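Local coordinates for protein cpftsy (Physcomitrella patens, PDB 4AK9) that probably acts as the chloroplast signal recognition particle receptor, a SIMIBI-class GTPase that helps deliver proteins to the thylakoid membrane, at residues K135-F140 and V145-A150; Q190-A195 and S229-S234; A31-L36 and E53-V58; C280-V285 and Q310-A315; M120-N125 and E219-C224. All blocks are in the same frame, centred on the assembly; numbering follows the deposited sequence.

Contact 1: K135-F140 and V145-A150; sequences KLANRF and VKVLMA
Buried helix-on-strand packing joins A137 and F140 of helix 126-142 to V145, just ahead of strand 147-150, and to V147 and M149 within it, inside the GTPase domain. The two elements, joined by a short connection, run nearly antiparallel, 166° between the short axes. One backbone bond closes that return: V145 N donates to F140 O over 3.0 Å, with an N-H...O angle of 146° and the donor tilted from the carbonyl plane. F140 carries much of the apolar contact through its root rather than its ring. Its CB lies 3.4 Å from V147 CG2, the two side chains crossing at about a right angle, and 3.9 Å from V145 CB. With CG beside the backbone N (chi1 -75°), the ring leads off away from the strand, and CD1 still meets V145 CG1 at 3.9 Å. Further along, the extended M149 chain reaches back to the helix, so that its terminal CE presses on A137 CB at 3.3 Å, a tight carbon pair. V147 CG1 approaches the same methyl more loosely. No polar side-chain atom takes part in the packing. A137 and F140 also rest on L204 of strand 202-205, while M149 meets A167 and T170 of helix 158-170, which places the contact between the central sheet and a second helix.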
# COMPACT_ATOMS: atom_id res chain seq x y z
N LYS A 135 -5.95 -25.00 -9.22
CA LYS A 135 -7.28 -24.78 -8.70
C LYS A 135 -8.27 -24.44 -9.79
O LYS A 135 -9.47 -24.73 -9.64
CB LYS A 135 -7.27 -23.68 -7.63
CG LYS A 135 -6.38 -24.01 -6.42
CD LYS A 135 -6.64 -23.00 -5.28
CE LYS A 135 -5.55 -23.08 -4.24
NZ LYS A 135 -5.94 -22.33 -2.95
N LEU A 136 -7.81 -23.81 -10.88
CA LEU A 136 -8.70 -23.62 -12.03
C LEU A 136 -9.10 -24.97 -12.63
O LEU A 136 -10.27 -25.21 -12.96
CB LEU A 136 -8.05 -22.76 -13.13
CG LEU A 136 -8.04 -21.27 -12.88
CD1 LEU A 136 -7.18 -20.55 -13.93
CD2 LEU A 136 -9.50 -20.76 -12.89
N ALA A 137 -8.11 -25.82 -12.82
CA ALA A 137 -8.34 -27.16 -13.36
C ALA A 137 -9.39 -27.92 -12.57
O ALA A 137 -10.27 -28.56 -13.15
CB ALA A 137 -7.07 -27.93 -13.35
N ASN A 138 -9.30 -27.81 -11.25
CA ASN A 138 -10.21 -28.50 -10.36
C ASN A 138 -11.64 -28.02 -10.56
O ASN A 138 -12.59 -28.81 -10.51
CB ASN A 138 -9.75 -28.31 -8.91
CG ASN A 138 -10.79 -28.79 -7.90
OD1 ASN A 138 -10.92 -29.99 -7.66
ND2 ASN A 138 -11.54 -27.85 -7.32
N ARG A 139 -11.80 -26.72 -10.80
CA ARG A 139 -13.13 -26.19 -11.14
C ARG A 139 -13.69 -26.76 -12.44
O ARG A 139 -14.88 -27.08 -12.52
CB ARG A 139 -13.12 -24.65 -11.22
CG ARG A 139 -12.98 -23.99 -9.88
CD ARG A 139 -13.11 -22.46 -10.00
NE ARG A 139 -14.45 -22.07 -10.40
CZ ARG A 139 -15.49 -21.97 -9.57
NH1 ARG A 139 -15.36 -22.24 -8.28
NH2 ARG A 139 -16.66 -21.58 -10.05
N PHE A 140 -12.85 -26.85 -13.46
CA PHE A 140 -13.31 -27.39 -14.74
C PHE A 140 -13.68 -28.87 -14.63
O PHE A 140 -14.70 -29.31 -15.17
CB PHE A 140 -12.25 -27.20 -15.81
CG PHE A 140 -12.14 -25.79 -16.31
CD1 PHE A 140 -13.21 -25.20 -16.97
CD2 PHE A 140 -10.98 -25.07 -16.14
CE1 PHE A 140 -13.11 -23.89 -17.43
CE2 PHE A 140 -10.87 -23.76 -16.60
CZ PHE A 140 -11.93 -23.17 -17.25
N VAL A 145 -15.72 -30.91 -17.53
CA VAL A 145 -14.89 -30.37 -18.60
C VAL A 145 -13.55 -31.13 -18.70
O VAL A 145 -12.91 -31.43 -17.69
CB VAL A 145 -14.64 -28.85 -18.36
CG1 VAL A 145 -13.72 -28.25 -19.42
CG2 VAL A 145 -15.98 -28.11 -18.30
N LYS A 146 -13.15 -31.45 -19.92
CA LYS A 146 -11.90 -32.17 -20.17
C LYS A 146 -10.70 -31.20 -20.34
O LYS A 146 -10.62 -30.44 -21.32
CB LYS A 146 -12.07 -33.03 -21.41
CG LYS A 146 -10.85 -33.84 -21.82
CD LYS A 146 -11.22 -34.73 -23.01
CE LYS A 146 -10.02 -35.54 -23.50
NZ LYS A 146 -10.28 -36.05 -24.88
N VAL A 147 -9.75 -31.27 -19.41
CA VAL A 147 -8.69 -30.27 -19.29
C VAL A 147 -7.32 -30.81 -19.67
O VAL A 147 -6.96 -31.92 -19.27
CB VAL A 147 -8.55 -29.76 -17.82
CG1 VAL A 147 -7.39 -28.78 -17.68
CG2 VAL A 147 -9.86 -29.13 -17.36
N LEU A 148 -6.57 -30.01 -20.44
CA LEU A 148 -5.17 -30.31 -20.72
C LEU A 148 -4.28 -29.19 -20.19
O LEU A 148 -4.51 -28.02 -20.49
CB LEU A 148 -4.94 -30.46 -22.23
CG LEU A 148 -3.48 -30.61 -22.68
CD1 LEU A 148 -2.94 -31.97 -22.23
CD2 LEU A 148 -3.32 -30.46 -24.22
N MET A 149 -3.26 -29.55 -19.42
CA MET A 149 -2.33 -28.54 -18.90
C MET A 149 -1.09 -28.46 -19.76
O MET A 149 -0.63 -29.47 -20.30
CB MET A 149 -1.94 -28.83 -17.45
CG MET A 149 -3.10 -28.77 -16.48
SD MET A 149 -2.51 -29.18 -14.82
CE MET A 149 -3.98 -29.04 -13.86
N ALA A 150 -0.54 -27.25 -19.90
CA ALA A 150 0.68 -27.06 -20.68
C ALA A 150 1.74 -26.37 -19.84
O ALA A 150 1.53 -25.24 -19.34
CB ALA A 150 0.38 -26.22 -21.93

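Contact 2: Q190-A195 and S229-S234; sequences QAVRRA and SKALSS
V192 overlaps A231, the last residue of helix 215-231, and L232 just beyond it with one methyl: its CG1 lies 3.8 Å from A231 CB and 3.6 Å from L232 CB. Chi1 of 180° sets CG1 opposite the backbone N and carries it into the angle between these two partners, while V192 CB itself comes within 3.8 Å of A231 CB. A231 therefore meets the valine at its branch point as well as at its methyl. L232 is the first residue to leave helical geometry, and its side chain crosses that of V192 at about a right angle. The L232 CB does most of the touching; CD2 adds a looser approach to V192 CG1 at 4.2 Å. At the margin, the aliphatic part of R193 passes A231, with CG 4.3 Å from A231 CB. The guanidinium of R193 folds back over its own helix, where Q190 CA sits 3.5 Å above one face of it, toward the rim. Helix 184-197 also packs on the sheet, where A191 and A195 meet L148 of strand 147-150, and L232 reaches P116 just before strand 117-123. Between 190-195 and 229-234 there is no hydrogen bond or salt bridge. The contact is small and wholly apolar, which implies that shape and the exclusion of water, rather than directional bonds, hold the helix end against its neighbour.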
# COMPACT_ATOMS: atom_id res chain seq x y z
N GLN A 190 2.58 -27.32 -29.10
CA GLN A 190 2.36 -28.75 -29.00
C GLN A 190 1.09 -29.08 -28.20
O GLN A 190 0.31 -29.93 -28.60
CB GLN A 190 3.58 -29.43 -28.38
CG GLN A 190 3.46 -30.95 -28.23
CD GLN A 190 4.71 -31.56 -27.62
OE1 GLN A 190 5.79 -30.94 -27.61
NE2 GLN A 190 4.58 -32.78 -27.09
N ALA A 191 0.87 -28.40 -27.07
CA ALA A 191 -0.33 -28.67 -26.30
C ALA A 191 -1.58 -28.22 -27.01
O ALA A 191 -2.61 -28.89 -26.92
CB ALA A 191 -0.25 -27.98 -24.93
N VAL A 192 -1.53 -27.07 -27.69
CA VAL A 192 -2.74 -26.63 -28.38
C VAL A 192 -3.10 -27.58 -29.52
O VAL A 192 -4.28 -27.95 -29.67
CB VAL A 192 -2.65 -25.18 -28.86
CG1 VAL A 192 -3.93 -24.80 -29.56
CG2 VAL A 192 -2.43 -24.25 -27.65
N ARG A 193 -2.09 -28.01 -30.26
CA ARG A 193 -2.30 -28.96 -31.36
C ARG A 193 -2.91 -30.24 -30.84
O ARG A 193 -3.88 -30.76 -31.40
CB ARG A 193 -0.98 -29.28 -32.06
CG ARG A 193 -0.43 -28.14 -32.89
CD ARG A 193 0.64 -28.65 -33.86
NE ARG A 193 1.79 -29.25 -33.18
CZ ARG A 193 2.86 -28.56 -32.78
NH1 ARG A 193 2.90 -27.25 -32.98
NH2 ARG A 193 3.87 -29.17 -32.18
N ARG A 194 -2.35 -30.74 -29.74
CA ARG A 194 -2.83 -31.98 -29.14
C ARG A 194 -4.27 -31.85 -28.69
O ARG A 194 -5.06 -32.78 -28.80
CB ARG A 194 -1.93 -32.41 -27.98
CG ARG A 194 -2.45 -33.64 -27.26
CD ARG A 194 -1.45 -34.22 -26.28
NE ARG A 194 -2.14 -35.15 -25.38
CZ ARG A 194 -1.67 -35.57 -24.21
NH1 ARG A 194 -0.49 -35.14 -23.78
NH2 ARG A 194 -2.39 -36.40 -23.47
N ALA A 195 -4.63 -30.67 -28.18
CA ALA A 195 -5.99 -30.48 -27.71
C ALA A 195 -6.98 -30.45 -28.86
O ALA A 195 -8.12 -30.88 -28.69
CB ALA A 195 -6.09 -29.19 -26.94
N SER A 229 -1.69 -18.63 -30.93
CA SER A 229 -2.64 -18.16 -31.97
C SER A 229 -2.41 -18.81 -33.34
O SER A 229 -3.35 -18.97 -34.11
CB SER A 229 -2.59 -16.63 -32.12
OG SER A 229 -3.10 -16.01 -30.94
N LYS A 230 -1.17 -19.16 -33.63
CA LYS A 230 -0.88 -19.87 -34.88
C LYS A 230 -1.43 -21.30 -34.84
O LYS A 230 -1.96 -21.80 -35.84
CB LYS A 230 0.61 -19.90 -35.13
CG LYS A 230 1.01 -20.71 -36.35
CD LYS A 230 2.46 -20.48 -36.67
CE LYS A 230 2.97 -21.54 -37.62
NZ LYS A 230 4.39 -21.27 -38.00
N ALA A 231 -1.31 -21.97 -33.69
CA ALA A 231 -1.85 -23.33 -33.56
C ALA A 231 -3.36 -23.32 -33.58
O ALA A 231 -3.99 -24.27 -34.05
CB ALA A 231 -1.35 -23.99 -32.28
N LEU A 232 -3.96 -22.26 -33.05
CA LEU A 232 -5.42 -22.15 -33.04
C LEU A 232 -5.80 -20.69 -33.05
O LEU A 232 -5.54 -19.96 -32.08
CB LEU A 232 -6.00 -22.87 -31.80
CG LEU A 232 -7.51 -22.92 -31.66
CD1 LEU A 232 -8.15 -23.69 -32.84
CD2 LEU A 232 -7.87 -23.61 -30.35
N SER A 233 -6.39 -20.25 -34.16
CA SER A 233 -6.58 -18.81 -34.38
C SER A 233 -7.52 -18.13 -33.38
O SER A 233 -7.40 -16.92 -33.17
CB SER A 233 -7.00 -18.51 -35.83
OG SER A 233 -8.37 -18.74 -36.02
N SER A 234 -8.40 -18.90 -32.74
CA SER A 234 -9.31 -18.34 -31.72
C SER A 234 -8.65 -18.17 -30.34
O SER A 234 -9.26 -17.65 -29.39
CB SER A 234 -10.57 -19.23 -31.59
OG SER A 234 -10.23 -20.60 -31.36

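Contact 3: A31-L36 and E53-V58; sequences AVVDEL and EEVLLV
V55 is the hub of this helix-helix contact, its two methyls meeting two successive valines of helix 32-37. V55 CG2 touches V32 CG2 at 3.6 Å, and V55 CG1 lies 3.8 Å from that same V32 methyl. V33 CG2 also approaches V55 CG1 at 3.9 Å. V55 CG1 is thus shared by both partners, whereas CG2 serves V32. In V32, chi1 of -49° places CG2 between the backbone N and the carbonyl carbon, and it is this methyl that faces V55. V33 takes the more usual helical setting, chi1 166°, and offers the methyl beside its backbone N. Both valines meet V55 at a slant, methyl against methyl, with no hydrogen bond across the pair. V32 lies at the exposed margin, while V33 is buried and also touches L52, K89 and L92. The packing belongs to the helical bundle of an SRP54-type N domain. Helix 32-37 rests on helices 45-58 and 85-101; helix 45-58 in turn meets helix 63-78 through E53, which forms a salt bridge with R74, and also reaches the second subunit, where E53 bonds to H212 and E54 to Q254 of that copy.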
# COMPACT_ATOMS: atom_id res chain seq x y z
N ALA A 31 -14.37 -1.98 9.68
CA ALA A 31 -15.45 -1.92 10.69
C ALA A 31 -15.51 -0.58 11.42
O ALA A 31 -16.58 -0.15 11.89
CB ALA A 31 -15.30 -3.06 11.69
N VAL A 32 -14.39 0.12 11.52
CA VAL A 32 -14.41 1.40 12.19
C VAL A 32 -15.28 2.44 11.46
O VAL A 32 -15.63 3.47 12.04
CB VAL A 32 -12.99 1.96 12.41
CG1 VAL A 32 -12.09 0.90 13.02
CG2 VAL A 32 -12.42 2.47 11.10
N VAL A 33 -15.62 2.16 10.20
CA VAL A 33 -16.45 3.09 9.41
C VAL A 33 -17.79 3.37 10.10
O VAL A 33 -18.21 4.53 10.22
CB VAL A 33 -16.65 2.60 7.96
CG1 VAL A 33 -17.77 3.37 7.26
CG2 VAL A 33 -15.34 2.76 7.18
N ASP A 34 -18.45 2.31 10.57
CA ASP A 34 -19.73 2.47 11.28
C ASP A 34 -19.58 3.35 12.53
O ASP A 34 -20.38 4.26 12.77
CB ASP A 34 -20.30 1.10 11.68
CG ASP A 34 -20.62 0.23 10.48
OD1 ASP A 34 -21.56 0.56 9.72
OD2 ASP A 34 -19.93 -0.80 10.32
N GLU A 35 -18.55 3.08 13.32
CA GLU A 35 -18.27 3.90 14.50
C GLU A 35 -18.05 5.36 14.12
O GLU A 35 -18.61 6.27 14.74
CB GLU A 35 -17.02 3.39 15.20
CG GLU A 35 -16.57 4.26 16.36
CD GLU A 35 -17.01 3.72 17.71
OE1 GLU A 35 -17.73 2.69 17.73
OE2 GLU A 35 -16.62 4.31 18.75
N LEU A 36 -17.22 5.57 13.11
CA LEU A 36 -16.90 6.90 12.63
C LEU A 36 -18.13 7.67 12.21
O LEU A 36 -18.25 8.88 12.44
CB LEU A 36 -15.97 6.77 11.42
CG LEU A 36 -15.42 8.04 10.81
CD1 LEU A 36 -14.67 8.84 11.87
CD2 LEU A 36 -14.48 7.68 9.65
N GLU A 53 -11.90 8.59 4.40
CA GLU A 53 -11.04 8.36 3.26
C GLU A 53 -9.74 7.71 3.72
O GLU A 53 -9.26 6.76 3.06
CB GLU A 53 -10.75 9.64 2.53
CG GLU A 53 -10.36 9.40 1.11
CD GLU A 53 -10.36 10.66 0.28
OE1 GLU A 53 -11.24 11.55 0.48
OE2 GLU A 53 -9.46 10.75 -0.57
N GLU A 54 -9.21 8.16 4.85
CA GLU A 54 -8.01 7.54 5.45
C GLU A 54 -8.24 6.09 5.88
O GLU A 54 -7.35 5.28 5.74
CB GLU A 54 -7.44 8.40 6.60
CG GLU A 54 -6.99 9.79 6.13
CD GLU A 54 -5.61 10.19 6.65
OE1 GLU A 54 -5.49 10.58 7.84
OE2 GLU A 54 -4.63 10.13 5.85
N VAL A 55 -9.42 5.74 6.36
CA VAL A 55 -9.70 4.35 6.69
C VAL A 55 -9.62 3.49 5.42
O VAL A 55 -9.01 2.39 5.40
CB VAL A 55 -11.06 4.22 7.40
CG1 VAL A 55 -11.46 2.78 7.45
CG2 VAL A 55 -10.94 4.82 8.82
N LEU A 56 -10.17 4.00 4.32
CA LEU A 56 -10.05 3.31 3.03
C LEU A 56 -8.60 3.13 2.58
O LEU A 56 -8.25 2.06 2.07
CB LEU A 56 -10.82 4.03 1.94
CG LEU A 56 -12.34 4.21 2.18
CD1 LEU A 56 -12.98 4.82 0.93
CD2 LEU A 56 -12.99 2.87 2.54
N LEU A 57 -7.77 4.14 2.78
CA LEU A 57 -6.35 4.08 2.40
C LEU A 57 -5.63 2.98 3.20
O LEU A 57 -4.76 2.28 2.65
CB LEU A 57 -5.65 5.44 2.57
CG LEU A 57 -6.09 6.60 1.66
CD1 LEU A 57 -5.30 7.88 2.01
CD2 LEU A 57 -5.91 6.31 0.17
N VAL A 58 -6.01 2.79 4.45
CA VAL A 58 -5.44 1.74 5.27
C VAL A 58 -5.69 0.36 4.62
O VAL A 58 -4.82 -0.51 4.62
CB VAL A 58 -5.95 1.81 6.73
CG1 VAL A 58 -5.42 0.62 7.54
CG2 VAL A 58 -5.54 3.17 7.36

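Contact 4: C280-V285 and Q310-A315; sequences CVVSVV and QSFVDA
V281 sits over one face of the F312 ring, its CG1 4.2 Å from the ring centroid and 17° off the normal, a CH-pi contact displaced toward the rim. V281 CB meets F312 CZ at 3.8 Å, and its CG2 lies near CE1, 4.1 Å away, so the whole branched end of the valine lies over one side of the CE1-CZ end of the ring. V282, the next residue of helix 280-288, comes in obliquely: its CG2 lies 3.7 Å from F312 CE2. The phenylalanine reaches across because its CG stands opposite the backbone N (chi1 173°), sending the ring straight out from helix 309-316, and the side chains of V281 and F312 approach from opposite directions. The CA atoms of these two residues remain 9.3 Å apart, a gap spanned largely by the ring. Cutting F312 back to an alanine is likely to leave V281 and V282 without the ring they pack on, and F23 and F307 without their aromatic partner. Further out, F23 meets the F312 ring edge-to-face, and F307 meets it with planes at about 50°; these aromatic neighbours probably help to fix its orientation. V281 also rests on L269 of strand 266-270, and V282 and F312 touch I96 and L100 of helix 85-101, so the contact lies where the GTPase sheet, the C-terminal helix and the N-terminal helical bundle come together.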
# COMPACT_ATOMS: atom_id res chain seq x y z
N CYS A 280 -7.39 -3.40 -2.48
CA CYS A 280 -6.60 -3.47 -3.70
C CYS A 280 -7.40 -4.05 -4.88
O CYS A 280 -7.16 -3.70 -6.04
CB CYS A 280 -5.28 -4.26 -3.51
SG CYS A 280 -5.50 -6.04 -3.26
N VAL A 281 -8.38 -4.90 -4.58
CA VAL A 281 -9.30 -5.39 -5.60
C VAL A 281 -10.00 -4.23 -6.33
O VAL A 281 -10.14 -4.24 -7.57
CB VAL A 281 -10.35 -6.32 -4.97
CG1 VAL A 281 -11.43 -6.73 -5.99
CG2 VAL A 281 -9.67 -7.55 -4.39
N VAL A 282 -10.49 -3.26 -5.57
CA VAL A 282 -11.19 -2.13 -6.16
C VAL A 282 -10.24 -1.25 -6.93
O VAL A 282 -10.51 -0.83 -8.05
CB VAL A 282 -11.92 -1.32 -5.04
CG1 VAL A 282 -12.74 -0.16 -5.67
CG2 VAL A 282 -12.79 -2.26 -4.24
N SER A 283 -9.08 -1.00 -6.35
CA SER A 283 -8.09 -0.13 -6.98
C SER A 283 -7.61 -0.67 -8.31
O SER A 283 -7.42 0.09 -9.26
CB SER A 283 -6.90 0.04 -6.05
OG SER A 283 -7.32 0.64 -4.81
N VAL A 284 -7.38 -1.99 -8.38
CA VAL A 284 -6.91 -2.56 -9.64
C VAL A 284 -7.98 -2.48 -10.74
O VAL A 284 -7.69 -2.14 -11.88
CB VAL A 284 -6.27 -3.99 -9.47
CG1 VAL A 284 -7.32 -5.05 -9.37
CG2 VAL A 284 -5.40 -4.32 -10.69
N VAL A 285 -9.23 -2.73 -10.39
CA VAL A 285 -10.31 -2.65 -11.38
C VAL A 285 -10.48 -1.20 -11.83
O VAL A 285 -10.57 -0.92 -13.02
CB VAL A 285 -11.62 -3.21 -10.82
CG1 VAL A 285 -12.80 -2.93 -11.81
CG2 VAL A 285 -11.47 -4.71 -10.56
N GLN A 310 -21.10 -7.57 -6.09
CA GLN A 310 -22.00 -7.47 -4.93
C GLN A 310 -21.56 -8.35 -3.74
O GLN A 310 -21.58 -7.89 -2.60
CB GLN A 310 -23.45 -7.75 -5.34
CG GLN A 310 -24.45 -7.28 -4.28
CD GLN A 310 -24.31 -5.81 -3.94
OE1 GLN A 310 -24.52 -4.93 -4.78
NE2 GLN A 310 -23.95 -5.52 -2.68
N SER A 311 -21.17 -9.59 -4.00
CA SER A 311 -20.72 -10.47 -2.93
C SER A 311 -19.49 -9.92 -2.23
O SER A 311 -19.35 -10.03 -1.01
CB SER A 311 -20.34 -11.84 -3.50
OG SER A 311 -21.42 -12.33 -4.28
N PHE A 312 -18.60 -9.33 -3.01
CA PHE A 312 -17.39 -8.76 -2.45
C PHE A 312 -17.74 -7.60 -1.53
O PHE A 312 -17.22 -7.50 -0.41
CB PHE A 312 -16.47 -8.30 -3.59
CG PHE A 312 -15.27 -7.53 -3.14
CD1 PHE A 312 -14.18 -8.17 -2.58
CD2 PHE A 312 -15.22 -6.14 -3.29
CE1 PHE A 312 -13.05 -7.43 -2.16
CE2 PHE A 312 -14.09 -5.39 -2.88
CZ PHE A 312 -13.01 -6.06 -2.32
N VAL A 313 -18.63 -6.72 -1.99
CA VAL A 313 -18.97 -5.55 -1.20
C VAL A 313 -19.64 -6.01 0.11
O VAL A 313 -19.34 -5.50 1.20
CB VAL A 313 -19.88 -4.55 -1.97
CG1 VAL A 313 -20.35 -3.42 -1.04
CG2 VAL A 313 -19.10 -3.96 -3.17
N ASP A 314 -20.52 -7.00 -0.00
CA ASP A 314 -21.16 -7.57 1.20
C ASP A 314 -20.18 -8.26 2.17
O ASP A 314 -20.42 -8.31 3.38
CB ASP A 314 -22.26 -8.54 0.80
CG ASP A 314 -23.44 -7.84 0.13
OD1 ASP A 314 -23.64 -6.63 0.36
OD2 ASP A 314 -24.16 -8.53 -0.62
N ALA A 315 -19.08 -8.78 1.64
CA ALA A 315 -18.04 -9.37 2.48
C ALA A 315 -17.22 -8.32 3.24
O ALA A 315 -16.80 -8.55 4.37
CB ALA A 315 -17.13 -10.28 1.66

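Contact 5: M120-N125 and E219-C224; sequences MIVGVN and EELRGC
M120 leaves strand 117-123 with its CB directed at helix 215-231 and its CG beside the backbone N (chi1 -69°). The chain runs on extended through CG to SD, then bends at the sulfur (chi3 76°), and this turn lays the terminal methyl against the helix. There CE meets C224 CB at 4.0 Å and the backbone C of C224 at 4.1 Å; L221 CD1 lies 4.2 Å from the same methyl. Two residues on, V122 makes the second touch. Its CG1, opposite the carbonyl carbon, lies 3.9 Å from L221 CD1, the two side chains crossing at about a right angle. L221 CD1 is therefore shared by both strand residues. All four are buried, and every touch is between carbons. The strand then leads into a probable P-loop (Walker A), in which G123 has a positive phi where a side chain would jam against the preceding carbonyl, and N125 caps the following helix by bonding G128 N. Strand 117-123 pairs with strands 202-205 and 238-244 near the middle of the sheet; segment 219-224 runs nearly antiparallel to 120-123 (169°), with C224 on P184 and L188 of helix 184-197 and L221 on V261 of helix 251-261.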
# COMPACT_ATOMS: atom_id res chain seq x y z
N MET A 120 -4.27 -18.63 -21.10
CA MET A 120 -2.89 -18.45 -20.70
C MET A 120 -2.83 -17.79 -19.32
O MET A 120 -3.53 -16.82 -19.06
CB MET A 120 -2.11 -17.61 -21.72
CG MET A 120 -1.89 -18.32 -23.04
SD MET A 120 -1.17 -17.17 -24.24
CE MET A 120 0.54 -17.03 -23.72
N ILE A 121 -2.03 -18.36 -18.43
CA ILE A 121 -1.89 -17.83 -17.07
C ILE A 121 -0.54 -17.13 -17.04
O ILE A 121 0.52 -17.72 -17.36
CB ILE A 121 -1.91 -18.96 -16.02
CG1 ILE A 121 -3.20 -19.78 -16.07
CG2 ILE A 121 -1.54 -18.44 -14.61
CD1 ILE A 121 -4.49 -19.04 -16.30
N VAL A 122 -0.53 -15.84 -16.69
CA VAL A 122 0.73 -15.10 -16.66
C VAL A 122 0.96 -14.42 -15.31
O VAL A 122 0.04 -14.32 -14.49
CB VAL A 122 0.78 -14.02 -17.78
CG1 VAL A 122 0.60 -14.68 -19.16
CG2 VAL A 122 -0.33 -13.01 -17.56
N GLY A 123 2.18 -13.95 -15.09
CA GLY A 123 2.50 -13.29 -13.82
C GLY A 123 3.89 -13.57 -13.31
O GLY A 123 4.66 -14.30 -13.93
N VAL A 124 4.23 -12.99 -12.16
CA VAL A 124 5.62 -13.02 -11.72
C VAL A 124 5.97 -14.27 -10.94
O VAL A 124 7.10 -14.73 -10.96
CB VAL A 124 6.00 -11.78 -10.88
CG1 VAL A 124 5.37 -10.53 -11.45
CG2 VAL A 124 5.60 -11.96 -9.42
N ASN A 125 5.00 -14.83 -10.24
CA ASN A 125 5.38 -15.83 -9.26
C ASN A 125 5.04 -17.22 -9.74
O ASN A 125 3.84 -17.59 -9.76
CB ASN A 125 4.69 -15.57 -7.93
CG ASN A 125 5.24 -16.44 -6.83
OD1 ASN A 125 4.80 -17.57 -6.63
ND2 ASN A 125 6.24 -15.92 -6.11
N GLU A 219 9.95 -10.80 -24.88
CA GLU A 219 9.86 -11.34 -26.21
C GLU A 219 9.39 -12.78 -26.18
O GLU A 219 8.62 -13.20 -27.05
CB GLU A 219 11.20 -11.21 -26.93
CG GLU A 219 11.08 -11.50 -28.42
CD GLU A 219 9.81 -10.90 -29.05
OE1 GLU A 219 9.55 -9.68 -28.87
OE2 GLU A 219 9.06 -11.67 -29.73
N GLU A 220 9.83 -13.53 -25.17
CA GLU A 220 9.40 -14.90 -24.99
C GLU A 220 7.90 -15.03 -24.73
O GLU A 220 7.22 -15.92 -25.28
CB GLU A 220 10.20 -15.57 -23.86
CG GLU A 220 9.79 -17.02 -23.58
CD GLU A 220 10.49 -17.62 -22.36
OE1 GLU A 220 11.74 -17.51 -22.27
OE2 GLU A 220 9.79 -18.20 -21.50
N LEU A 221 7.35 -14.15 -23.90
CA LEU A 221 5.92 -14.22 -23.64
C LEU A 221 5.13 -13.88 -24.90
O LEU A 221 4.11 -14.52 -25.20
CB LEU A 221 5.55 -13.28 -22.48
CG LEU A 221 4.09 -13.22 -22.01
CD1 LEU A 221 3.42 -14.61 -21.83
CD2 LEU A 221 4.06 -12.40 -20.69
N ARG A 222 5.57 -12.85 -25.63
CA ARG A 222 4.87 -12.49 -26.86
C ARG A 222 4.96 -13.63 -27.87
O ARG A 222 4.00 -13.91 -28.60
CB ARG A 222 5.47 -11.23 -27.46
CG ARG A 222 5.25 -10.02 -26.60
CD ARG A 222 5.61 -8.75 -27.32
NE ARG A 222 4.95 -7.59 -26.71
CZ ARG A 222 5.58 -6.45 -26.44
NH1 ARG A 222 6.87 -6.40 -26.72
NH2 ARG A 222 4.94 -5.39 -25.92
N GLY A 223 6.11 -14.29 -27.90
CA GLY A 223 6.34 -15.43 -28.77
C GLY A 223 5.42 -16.59 -28.43
O GLY A 223 4.97 -17.32 -29.32
N CYS A 224 5.13 -16.75 -27.13
CA CYS A 224 4.18 -17.76 -26.69
C CYS A 224 2.77 -17.44 -27.16
O CYS A 224 2.03 -18.33 -27.58
CB CYS A 224 4.17 -17.86 -25.15
SG CYS A 224 5.56 -18.76 -24.48

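From the N terminus, contact 3 closes first, a short loop within the helical bundle. Segment 120-125, the end of strand 117-123 and the loop after it, then opens contact 5, whose long loop shuts only at 219-224. Contact 1 nests inside that loop as the turn from helix 126-142 into strand 147-150, and I121 packs on L136 between the two. Contact 2 begins within the same loop at 190-195 but ends at 229-234, so it crosses contact 5; both use helix 215-231. L148 and A150 of contact 1 pack directly against A191 on helix 184-197 of contact 2. Contact 4 closes last; its centre lies about 15 Å from that of contact 3, where GTPase domain and helical bundle meet.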